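Local coordinates for UPF0135 protein SA1388 (Staphylococcus aureus subsp. aureus, PDB 3LNL) that is of unknown function but belongs to the NIF3 family and assembles into a capped toroidal hexamer whose subunits each hold a dinuclear zinc centre, at residues H16-S21 against H102-V107; S25-G30 against L71-V76; T41-A46 against T64-H69; N129-V134 against Q236-G241. The protein carries 2 engineered substitutions. All coordinates share one frame; numbering follows the deposited sequence.

Contact 1. Residues H16-S21 against H102-V107; sequences HHVPFS and HTNLDV. With ZN (zinc ion), chain G.
The amide of Asn-104 slants across the Phe-20 ring, the two planes 40° apart, and Asn-104 ND2 lies 3.4 Å from Phe-20 CD2. The same nitrogen donates to the carbonyl of Val-18, with ND2 to Val-18 O at 2.9 Å and an N-H...O angle of 161°. The oxygen lies almost in the amide plane of Asn-104, so the N-H is well aimed, although it reaches the carbonyl from above the carbonyl plane. What sends the amide this way is chi1 of 54°, which sets CG between the backbone N and carbonyl carbon of Asn-104. Its CB then rests 3.3 Å from Pro-19 O.

Beside this polar pair Val-18 supplies the apolar part: CG1, anti to its own backbone N, meets Leu-105 CD1 at 4.0 Å and the Asn-104 backbone at closer range. One amide thus ties down the chain where it leaves helix 7-17. His-102 occupies the N-cap position of the short helix 103-106, and its carbonyl takes the first-turn bonds from Leu-105 N and Asp-106 N. Asp-106 faces away from the 16-21 segment and chelates a zinc ion through OD1 (2.2 Å) and OD2, while His-102 NE2 lies 2.7 Å from a water bound to that ion. With His-68 and Glu-333 completing the protein ligands, the helix brings Asp-106 to the dinuclear zinc site of this NIF3-family protein.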
# COMPACT_ATOMS: atom_id res chain seq x y z
N HIS B 16 -3.23 2.26 -35.78
CA HIS B 16 -4.36 2.99 -36.32
C HIS B 16 -5.66 2.21 -36.08
O HIS B 16 -6.63 2.76 -35.60
CB HIS B 16 -4.14 3.28 -37.81
CG HIS B 16 -5.28 3.99 -38.46
ND1 HIS B 16 -5.52 5.33 -38.28
CD2 HIS B 16 -6.28 3.53 -39.24
CE1 HIS B 16 -6.62 5.67 -38.93
NE2 HIS B 16 -7.11 4.59 -39.51
N HIS B 17 -5.66 0.92 -36.40
CA HIS B 17 -6.88 0.14 -36.32
C HIS B 17 -7.15 -0.47 -34.96
O HIS B 17 -8.32 -0.69 -34.63
CB HIS B 17 -6.88 -0.93 -37.42
CG HIS B 17 -6.92 -0.39 -38.81
ND1 HIS B 17 -8.08 0.09 -39.40
CD2 HIS B 17 -5.95 -0.29 -39.76
CE1 HIS B 17 -7.81 0.48 -40.64
NE2 HIS B 17 -6.53 0.27 -40.88
N VAL B 18 -6.11 -0.75 -34.17
CA VAL B 18 -6.26 -1.44 -32.88
C VAL B 18 -5.32 -0.76 -31.89
O VAL B 18 -4.22 -1.28 -31.57
CB VAL B 18 -5.93 -2.96 -32.97
CG1 VAL B 18 -6.21 -3.69 -31.64
CG2 VAL B 18 -6.68 -3.66 -34.15
N PRO B 19 -5.69 0.45 -31.46
CA PRO B 19 -4.70 1.33 -30.84
C PRO B 19 -4.04 0.70 -29.62
O PRO B 19 -4.74 0.24 -28.71
CB PRO B 19 -5.51 2.54 -30.41
CG PRO B 19 -6.78 2.49 -31.16
CD PRO B 19 -6.95 1.15 -31.79
N PHE B 20 -2.71 0.76 -29.58
CA PHE B 20 -1.98 0.14 -28.48
C PHE B 20 -2.33 0.78 -27.13
O PHE B 20 -2.27 0.12 -26.10
CB PHE B 20 -0.50 0.15 -28.76
CG PHE B 20 -0.12 -0.83 -29.82
CD1 PHE B 20 0.03 -0.44 -31.13
CD2 PHE B 20 -0.03 -2.19 -29.52
CE1 PHE B 20 0.34 -1.35 -32.12
CE2 PHE B 20 0.26 -3.12 -30.50
CZ PHE B 20 0.46 -2.71 -31.80
N SER B 21 -2.76 2.05 -27.17
CA SER B 21 -3.14 2.78 -25.98
C SER B 21 -4.42 2.22 -25.31
O SER B 21 -4.68 2.52 -24.15
CB SER B 21 -3.35 4.27 -26.36
OG SER B 21 -4.57 4.49 -27.10
N HIS B 102 -2.28 -7.56 -27.58
CA HIS B 102 -2.89 -8.29 -26.49
C HIS B 102 -4.21 -7.66 -26.06
O HIS B 102 -5.17 -7.72 -26.82
CB HIS B 102 -1.93 -8.51 -25.34
CG HIS B 102 -2.43 -9.50 -24.35
ND1 HIS B 102 -2.19 -9.40 -22.99
CD2 HIS B 102 -3.22 -10.59 -24.51
CE1 HIS B 102 -2.78 -10.41 -22.37
NE2 HIS B 102 -3.43 -11.14 -23.26
N THR B 103 -4.26 -6.99 -24.90
CA THR B 103 -5.56 -6.52 -24.44
C THR B 103 -6.14 -5.42 -25.36
O THR B 103 -7.33 -5.29 -25.40
CB THR B 103 -5.60 -6.10 -22.96
OG1 THR B 103 -4.66 -5.05 -22.71
CG2 THR B 103 -5.31 -7.32 -22.02
N ASN B 104 -5.32 -4.66 -26.12
CA ASN B 104 -5.90 -3.83 -27.21
C ASN B 104 -6.79 -4.60 -28.19
O ASN B 104 -7.82 -4.10 -28.64
CB ASN B 104 -4.86 -2.92 -27.93
CG ASN B 104 -3.66 -3.68 -28.47
OD1 ASN B 104 -3.17 -4.64 -27.84
ND2 ASN B 104 -3.20 -3.28 -29.68
N LEU B 105 -6.44 -5.83 -28.48
CA LEU B 105 -7.29 -6.65 -29.35
C LEU B 105 -8.48 -7.25 -28.59
O LEU B 105 -9.52 -7.46 -29.20
CB LEU B 105 -6.46 -7.75 -30.02
CG LEU B 105 -7.10 -8.45 -31.20
CD1 LEU B 105 -7.19 -7.52 -32.44
CD2 LEU B 105 -6.25 -9.73 -31.47
N ASP B 106 -8.34 -7.50 -27.28
CA ASP B 106 -9.47 -7.97 -26.44
C ASP B 106 -10.60 -6.94 -26.37
O ASP B 106 -11.76 -7.32 -26.22
CB ASP B 106 -9.04 -8.35 -25.01
CG ASP B 106 -8.27 -9.68 -24.98
OD1 ASP B 106 -8.81 -10.64 -25.61
OD2 ASP B 106 -7.17 -9.75 -24.35
N VAL B 107 -10.25 -5.66 -26.47
CA VAL B 107 -11.22 -4.59 -26.29
C VAL B 107 -11.64 -3.89 -27.58
O VAL B 107 -12.48 -2.99 -27.58
CB VAL B 107 -10.73 -3.54 -25.29
CG1 VAL B 107 -10.34 -4.20 -23.92
CG2 VAL B 107 -9.60 -2.65 -25.92
ZN ZN G . -7.35 -12.03 -24.73
O HOH W 1 -5.74 -12.55 -23.51
O HOH W 2 -8.30 -12.40 -22.78

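Contact 2. Residues S25-G30 against L71-V76; sequences SWDNVG and LIFKGV
The carbonyl oxygen of Ile-72 receives the side-chain amide of Asn-28, ND2 to Ile-72 O measuring 2.7 Å with a nearly straight N-H...O angle of 168°. The oxygen sits almost in the amide plane of Asn-28, but the donor stands well above the carbonyl plane. Asn-28 can span the gap because CG is turned anti to its backbone N (chi1 -165°), with CB 3.7 Å from that same Ile-72 O. ND2 has a second acceptor, the carbonyl of Thr-77 of a neighbouring subunit, so this one amide bridges a loop of its own chain and a subunit interface.

On the other flank two aromatic rings meet rim to rim. Trp-26 CE3 approaches Phe-73 CZ to 3.5 Å. The planes are 84° apart, and neither ring lies over the face of the other. Between the two flanks, Asn-28 N lies by the edge of the Phe-73 ring while its N-H goes to Asp-27 OD1 at 2.8 Å. Asp-27 is held more firmly from outside, by Thr-103 OG1 and His-102 ND1, and its OD1 comes only to 4.0 Å from Phe-73 CE1. No regular helix or strand contributes: this is a loop-to-loop contact at the surface. It joins the chain running into strand 30-32 to the loop that follows the zinc-binding histidines His-68 and His-69, and borders the dinuclear metal site.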
# COMPACT_ATOMS: atom_id res chain seq x y z
N SER B 25 -3.02 -0.98 -18.57
CA SER B 25 -1.74 -0.39 -18.20
C SER B 25 -0.74 -1.40 -17.66
O SER B 25 0.45 -1.19 -17.76
CB SER B 25 -1.94 0.71 -17.15
OG SER B 25 -2.48 0.11 -15.98
N TRP B 26 -1.21 -2.54 -17.13
CA TRP B 26 -0.31 -3.63 -16.75
C TRP B 26 0.21 -4.48 -17.94
O TRP B 26 1.07 -5.31 -17.73
CB TRP B 26 -0.97 -4.59 -15.72
CG TRP B 26 -2.32 -5.07 -16.15
CD1 TRP B 26 -3.53 -4.57 -15.74
CD2 TRP B 26 -2.62 -6.13 -17.09
NE1 TRP B 26 -4.56 -5.24 -16.39
CE2 TRP B 26 -4.03 -6.20 -17.21
CE3 TRP B 26 -1.84 -7.00 -17.82
CZ2 TRP B 26 -4.66 -7.10 -18.05
CZ3 TRP B 26 -2.47 -7.91 -18.67
CH2 TRP B 26 -3.87 -7.95 -18.76
N ASP B 27 -0.36 -4.32 -19.14
CA ASP B 27 -0.08 -5.22 -20.24
C ASP B 27 1.27 -4.86 -20.88
O ASP B 27 1.87 -3.81 -20.57
CB ASP B 27 -1.21 -5.11 -21.26
CG ASP B 27 -1.39 -6.33 -22.11
OD1 ASP B 27 -0.59 -7.28 -22.03
OD2 ASP B 27 -2.37 -6.30 -22.91
N ASN B 28 1.76 -5.75 -21.73
CA ASN B 28 2.99 -5.54 -22.47
C ASN B 28 2.71 -5.73 -23.95
O ASN B 28 2.66 -6.86 -24.43
CB ASN B 28 4.05 -6.49 -21.96
CG ASN B 28 5.44 -6.09 -22.43
OD1 ASN B 28 5.71 -4.92 -22.58
ND2 ASN B 28 6.30 -7.07 -22.70
N VAL B 29 2.49 -4.62 -24.67
CA VAL B 29 2.02 -4.69 -26.06
C VAL B 29 2.92 -3.96 -27.03
O VAL B 29 3.78 -3.15 -26.62
CB VAL B 29 0.54 -4.24 -26.24
CG1 VAL B 29 -0.43 -5.19 -25.48
CG2 VAL B 29 0.33 -2.80 -25.81
N GLY B 30 2.78 -4.28 -28.31
CA GLY B 30 3.56 -3.62 -29.32
C GLY B 30 4.73 -4.46 -29.78
O GLY B 30 4.68 -5.70 -29.73
N LEU B 71 4.84 -12.72 -25.44
CA LEU B 71 5.81 -13.74 -25.09
C LEU B 71 6.63 -13.25 -23.90
O LEU B 71 7.09 -14.07 -23.08
CB LEU B 71 6.71 -14.00 -26.28
CG LEU B 71 7.82 -15.05 -26.17
CD1 LEU B 71 7.20 -16.46 -25.86
CD2 LEU B 71 8.68 -15.07 -27.42
N ILE B 72 6.87 -11.95 -23.85
CA ILE B 72 7.52 -11.33 -22.68
C ILE B 72 6.43 -10.57 -21.98
O ILE B 72 5.80 -9.69 -22.57
CB ILE B 72 8.66 -10.37 -23.06
CG1 ILE B 72 9.76 -11.13 -23.79
CG2 ILE B 72 9.25 -9.65 -21.74
CD1 ILE B 72 10.82 -10.19 -24.46
N PHE B 73 6.13 -10.96 -20.76
CA PHE B 73 5.07 -10.30 -20.01
C PHE B 73 5.67 -9.61 -18.83
O PHE B 73 5.83 -8.40 -18.85
CB PHE B 73 3.94 -11.26 -19.66
CG PHE B 73 2.83 -10.62 -18.94
CD1 PHE B 73 2.16 -9.52 -19.49
CD2 PHE B 73 2.42 -11.10 -17.69
CE1 PHE B 73 1.13 -8.90 -18.82
CE2 PHE B 73 1.36 -10.46 -16.98
CZ PHE B 73 0.73 -9.36 -17.54
N LYS B 74 6.06 -10.34 -17.81
CA LYS B 74 6.84 -9.70 -16.78
C LYS B 74 8.30 -9.75 -17.29
O LYS B 74 8.72 -10.67 -17.99
CB LYS B 74 6.60 -10.35 -15.42
CG LYS B 74 5.11 -10.28 -15.05
CD LYS B 74 4.82 -9.92 -13.59
CE LYS B 74 3.37 -9.40 -13.38
NZ LYS B 74 2.29 -10.45 -13.57
N GLY B 75 9.08 -8.75 -16.99
CA GLY B 75 10.35 -8.73 -17.66
C GLY B 75 11.17 -10.03 -17.53
O GLY B 75 11.12 -10.75 -16.51
N VAL B 76 11.95 -10.34 -18.57
CA VAL B 76 12.82 -11.50 -18.52
C VAL B 76 14.04 -11.13 -17.71
O VAL B 76 14.58 -10.09 -17.91
CB VAL B 76 13.28 -11.87 -19.94
CG1 VAL B 76 12.10 -12.35 -20.75
CG2 VAL B 76 13.96 -10.63 -20.59

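Contact 3. Residues T41-A46 against T64-H69. With ZN (zinc ion), chain G; ZN (zinc ion), chain F.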
# COMPACT_ATOMS: atom_id res chain seq x y z
N THR B 41 8.86 -9.26 -44.44
CA THR B 41 8.83 -10.20 -45.56
C THR B 41 7.56 -11.01 -45.60
O THR B 41 7.21 -11.57 -46.63
CB THR B 41 10.01 -11.21 -45.49
OG1 THR B 41 9.93 -11.96 -44.26
CG2 THR B 41 11.38 -10.52 -45.65
N GLY B 42 6.83 -11.04 -44.48
CA GLY B 42 5.60 -11.78 -44.41
C GLY B 42 5.15 -11.76 -42.96
O GLY B 42 5.99 -11.58 -42.07
N VAL B 43 3.85 -11.97 -42.74
CA VAL B 43 3.27 -11.94 -41.39
C VAL B 43 2.49 -13.25 -41.04
O VAL B 43 1.61 -13.67 -41.78
CB VAL B 43 2.31 -10.69 -41.20
CG1 VAL B 43 1.65 -10.64 -39.76
CG2 VAL B 43 3.07 -9.34 -41.54
N LEU B 44 2.86 -13.83 -39.90
CA LEU B 44 2.23 -14.99 -39.32
C LEU B 44 1.54 -14.58 -38.07
O LEU B 44 2.19 -14.07 -37.13
CB LEU B 44 3.28 -16.05 -38.99
CG LEU B 44 2.81 -17.44 -38.60
CD1 LEU B 44 2.05 -18.12 -39.79
CD2 LEU B 44 4.06 -18.25 -38.15
N THR B 45 0.23 -14.81 -38.01
CA THR B 45 -0.55 -14.58 -36.77
C THR B 45 -0.61 -15.82 -35.85
O THR B 45 -0.59 -16.96 -36.32
CB THR B 45 -1.98 -14.08 -37.07
OG1 THR B 45 -2.76 -15.14 -37.66
CG2 THR B 45 -1.94 -12.83 -37.99
N ALA B 46 -0.64 -15.57 -34.53
CA ALA B 46 -0.51 -16.61 -33.55
C ALA B 46 -1.27 -16.20 -32.28
O ALA B 46 -1.46 -15.00 -32.05
CB ALA B 46 0.97 -16.84 -33.25
N THR B 64 8.03 -11.74 -39.48
CA THR B 64 7.19 -11.02 -38.52
C THR B 64 6.09 -11.93 -38.00
O THR B 64 5.35 -12.56 -38.81
CB THR B 64 6.57 -9.76 -39.16
OG1 THR B 64 7.63 -8.97 -39.70
CG2 THR B 64 5.73 -8.91 -38.15
N ILE B 65 5.99 -11.99 -36.66
CA ILE B 65 4.94 -12.73 -35.99
C ILE B 65 4.17 -11.72 -35.19
O ILE B 65 4.77 -10.92 -34.47
CB ILE B 65 5.48 -13.87 -35.08
CG1 ILE B 65 6.26 -14.87 -35.96
CG2 ILE B 65 4.33 -14.60 -34.25
CD1 ILE B 65 7.08 -15.93 -35.20
N ILE B 66 2.84 -11.75 -35.35
CA ILE B 66 1.95 -11.02 -34.46
C ILE B 66 1.16 -12.03 -33.59
O ILE B 66 0.35 -12.81 -34.09
CB ILE B 66 0.93 -10.16 -35.22
CG1 ILE B 66 1.61 -9.16 -36.14
CG2 ILE B 66 0.04 -9.38 -34.15
CD1 ILE B 66 0.64 -8.37 -37.04
N SER B 67 1.40 -12.01 -32.28
CA SER B 67 0.71 -12.89 -31.37
C SER B 67 -0.29 -12.08 -30.55
O SER B 67 -0.18 -10.85 -30.48
CB SER B 67 1.71 -13.62 -30.43
OG SER B 67 2.28 -12.71 -29.46
N HIS B 68 -1.27 -12.77 -29.98
CA HIS B 68 -2.16 -12.16 -29.03
C HIS B 68 -1.46 -12.07 -27.67
O HIS B 68 -1.29 -10.98 -27.12
CB HIS B 68 -3.46 -12.94 -28.91
CG HIS B 68 -4.45 -12.32 -27.98
ND1 HIS B 68 -4.74 -10.98 -27.98
CD2 HIS B 68 -5.23 -12.87 -27.02
CE1 HIS B 68 -5.69 -10.73 -27.10
NE2 HIS B 68 -5.93 -11.84 -26.42
N HIS B 69 -0.99 -13.20 -27.17
CA HIS B 69 -0.38 -13.22 -25.87
C HIS B 69 1.07 -12.73 -25.98
O HIS B 69 1.79 -13.13 -26.90
CB HIS B 69 -0.41 -14.60 -25.27
CG HIS B 69 -1.79 -15.07 -24.89
ND1 HIS B 69 -2.14 -16.40 -24.89
CD2 HIS B 69 -2.88 -14.38 -24.52
CE1 HIS B 69 -3.40 -16.51 -24.52
NE2 HIS B 69 -3.86 -15.31 -24.20
ZN ZN G . -7.35 -12.03 -24.73
ZN ZN F . -5.68 -14.67 -23.09
O HOH W 3 -4.20 -14.21 -21.47
O HOH W 4 -7.11 -13.95 -21.55
O HOH W 1 -5.74 -12.55 -23.51
O HOH W 2 -8.30 -12.40 -22.78
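Val-43 CG1 and Ile-66 CD1 meet at 3.7 Å as the apolar centre on one face of two parallel strands, Ile-66 lying two residues on from Val-43's own partner Thr-64. Its CG1 branch, anti to the carbonyl carbon (chi1 -58°), directs it there. On the other face Ala-46 CB reaches Ile-65 CG2 at 4.2 Å.

Outward runs the backbone ladder. Leu-44 N donates to Thr-64 O at 3.0 Å, straight (167°) and in the carbonyl plane; Ile-66 N to Leu-44 O and Ala-46 N to Ile-66 O follow, more bent, while Thr-64 N to Gly-42 O is weak. His-68 N closes the series on Ala-46 O, anchoring the chain as it delivers the metal ligands. His-68 NE2 and His-69 NE2 each bind a different zinc ion at 2.2 Å, one water bridging the metals, and His-68 ND1 bonds to Met-101 O, which orients its ring. Ser-67 OG donates to His-69 O at 2.6 Å.

The two strands are the parallel pair of a beta-alpha-beta crossover whose connecting helix, 51-60, covers Leu-44 and Ile-65; helix 336-350 packs over Val-43 and Ile-66, strand 357-359 lies beside 43-46, and strand 97-100 beside 64-67.

Contact 4. Residues N129-V134 against Q236-G241; sequences NNQQDV and QTSLYG
Ser-238 and Gln-131 make the close-packed middle of this contact: Ser-238 N donates to Gln-131 O at 2.8 Å, and Gln-131 N reaches Tyr-240 O at 2.7 Å (166°). The extended Gln-131 side chain runs past Tyr-240 CB before its NE2 bonds to Thr-22 O. Ser-238 OG, anti to its own backbone N at chi1 -179°, accepts from Tyr-240 N at 2.9 Å, an ST turn at the chain's corner. Asn-130 seals one side: ND2 donates to Ser-238 O at 2.9 Å, almost straight, and CB touches Thr-237 CG2 at 3.4 Å. Gly-241, with no side chain to intervene, brings its CA to 3.9 Å from Asn-130 CA. Reciprocal backbone bonds between Asp-133 and Gln-236 extend this tight ladder.

On the looser solvent side a water donates to Asp-133 OD2 at 2.7 Å and lies 3.0 Å from Ser-238 OG. Gln-132 and Gln-236 are peripheral, as is Thr-237, whose OG1 bonds to Glu-215 of a neighbouring subunit.

Strand 125-142 pairs antiparallel with the end of strand 229-238 and meets the start of strand 240-253, at the neck between the PII-like domain and the NIF3 core; Tyr-240 rests on Pro-19, and Gly-241 is backbone-bonded to Val-107.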
# COMPACT_ATOMS: atom_id res chain seq x y z
N ASN B 129 -18.70 -3.09 -21.29
CA ASN B 129 -17.65 -2.62 -20.37
C ASN B 129 -16.81 -1.49 -20.99
O ASN B 129 -15.58 -1.45 -20.87
CB ASN B 129 -16.76 -3.79 -19.89
CG ASN B 129 -17.55 -4.86 -19.12
OD1 ASN B 129 -18.33 -4.52 -18.27
ND2 ASN B 129 -17.42 -6.12 -19.50
N ASN B 130 -17.47 -0.55 -21.65
CA ASN B 130 -16.76 0.48 -22.42
C ASN B 130 -15.80 1.32 -21.63
O ASN B 130 -16.12 1.74 -20.52
CB ASN B 130 -17.74 1.40 -23.14
CG ASN B 130 -18.69 0.64 -23.98
OD1 ASN B 130 -19.33 -0.25 -23.47
ND2 ASN B 130 -18.69 0.89 -25.29
N GLN B 131 -14.63 1.59 -22.23
CA GLN B 131 -13.68 2.53 -21.65
C GLN B 131 -14.32 3.95 -21.65
O GLN B 131 -15.40 4.15 -22.26
CB GLN B 131 -12.34 2.48 -22.43
CG GLN B 131 -11.76 1.09 -22.52
CD GLN B 131 -10.39 1.02 -23.21
OE1 GLN B 131 -9.95 1.98 -23.86
NE2 GLN B 131 -9.70 -0.13 -23.03
N GLN B 132 -13.72 4.88 -20.92
CA GLN B 132 -14.11 6.30 -20.95
C GLN B 132 -12.91 7.07 -21.45
O GLN B 132 -11.80 6.88 -20.97
CB GLN B 132 -14.54 6.84 -19.58
CG GLN B 132 -15.86 6.26 -19.05
CD GLN B 132 -17.11 6.85 -19.73
OE1 GLN B 132 -17.18 8.05 -20.01
NE2 GLN B 132 -18.09 5.99 -20.00
N ASP B 133 -13.12 7.90 -22.45
CA ASP B 133 -12.06 8.72 -22.99
C ASP B 133 -12.26 10.15 -22.54
O ASP B 133 -13.38 10.65 -22.51
CB ASP B 133 -12.05 8.61 -24.51
CG ASP B 133 -11.91 7.16 -25.00
OD1 ASP B 133 -11.06 6.41 -24.46
OD2 ASP B 133 -12.67 6.77 -25.91
N VAL B 134 -11.16 10.79 -22.17
CA VAL B 134 -11.17 12.16 -21.70
C VAL B 134 -10.93 13.11 -22.86
O VAL B 134 -10.00 12.93 -23.63
CB VAL B 134 -10.10 12.38 -20.63
CG1 VAL B 134 -10.13 13.82 -20.14
CG2 VAL B 134 -10.29 11.39 -19.49
N GLN B 236 -16.36 10.83 -22.47
CA GLN B 236 -17.23 10.18 -23.44
C GLN B 236 -17.03 8.69 -23.37
O GLN B 236 -15.92 8.23 -23.15
CB GLN B 236 -16.86 10.60 -24.86
CG GLN B 236 -16.99 12.07 -25.15
CD GLN B 236 -16.92 12.35 -26.64
OE1 GLN B 236 -16.59 11.48 -27.43
NE2 GLN B 236 -17.27 13.56 -27.03
N THR B 237 -18.10 7.94 -23.60
CA THR B 237 -18.05 6.51 -23.66
C THR B 237 -17.30 6.09 -24.89
O THR B 237 -17.59 6.53 -25.98
CB THR B 237 -19.45 5.91 -23.65
OG1 THR B 237 -20.14 6.42 -22.51
CG2 THR B 237 -19.38 4.39 -23.58
N SER B 238 -16.30 5.23 -24.69
CA SER B 238 -15.43 4.82 -25.75
C SER B 238 -16.15 3.77 -26.60
O SER B 238 -17.07 3.11 -26.14
CB SER B 238 -14.20 4.11 -25.14
OG SER B 238 -13.33 3.73 -26.17
N LEU B 239 -15.62 3.56 -27.79
CA LEU B 239 -16.01 2.43 -28.61
C LEU B 239 -15.32 1.12 -28.19
O LEU B 239 -15.73 0.06 -28.64
CB LEU B 239 -15.75 2.74 -30.10
CG LEU B 239 -16.61 3.89 -30.66
CD1 LEU B 239 -16.27 4.10 -32.10
CD2 LEU B 239 -18.11 3.67 -30.50
N TYR B 240 -14.28 1.25 -27.37
CA TYR B 240 -13.47 0.13 -26.88
C TYR B 240 -14.02 -0.35 -25.54
O TYR B 240 -14.43 0.43 -24.69
CB TYR B 240 -11.96 0.53 -26.78
CG TYR B 240 -11.44 1.09 -28.12
CD1 TYR B 240 -11.44 2.48 -28.39
CD2 TYR B 240 -11.00 0.23 -29.11
CE1 TYR B 240 -11.01 2.98 -29.64
CE2 TYR B 240 -10.60 0.71 -30.33
CZ TYR B 240 -10.61 2.08 -30.59
OH TYR B 240 -10.19 2.48 -31.83
N GLY B 241 -14.03 -1.67 -25.35
CA GLY B 241 -14.44 -2.25 -24.08
C GLY B 241 -14.20 -3.74 -24.08
O GLY B 241 -14.19 -4.37 -25.14
O HOH W 5 -13.11 5.75 -28.36

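Contacts 1 and 3 converge on the dinuclear zinc centre: Asp-106 from 102-107 and His-68 from 64-69 bind the same ion, with Asp-106 OD2 and His-68 NE2 3.2 Å apart. The centres of contacts 1 and 3 lie 15 Å apart. Contact 2 reaches this site one layer out, through Asp-27, which bonds to Thr-103 (OD2 to OG1 2.6 Å) and to His-102 (OD1 to ND1 2.8 Å), the residue that holds a metal-bound water. Along the chain contact 3 is nested within contact 2, and both within contact 1. Contact 4 comes later, on the domain neck, yet touches contact 1, Gly-241 N being 3.0 Å from Val-107 O. It is remote from contact 3, about 28 Å between centres.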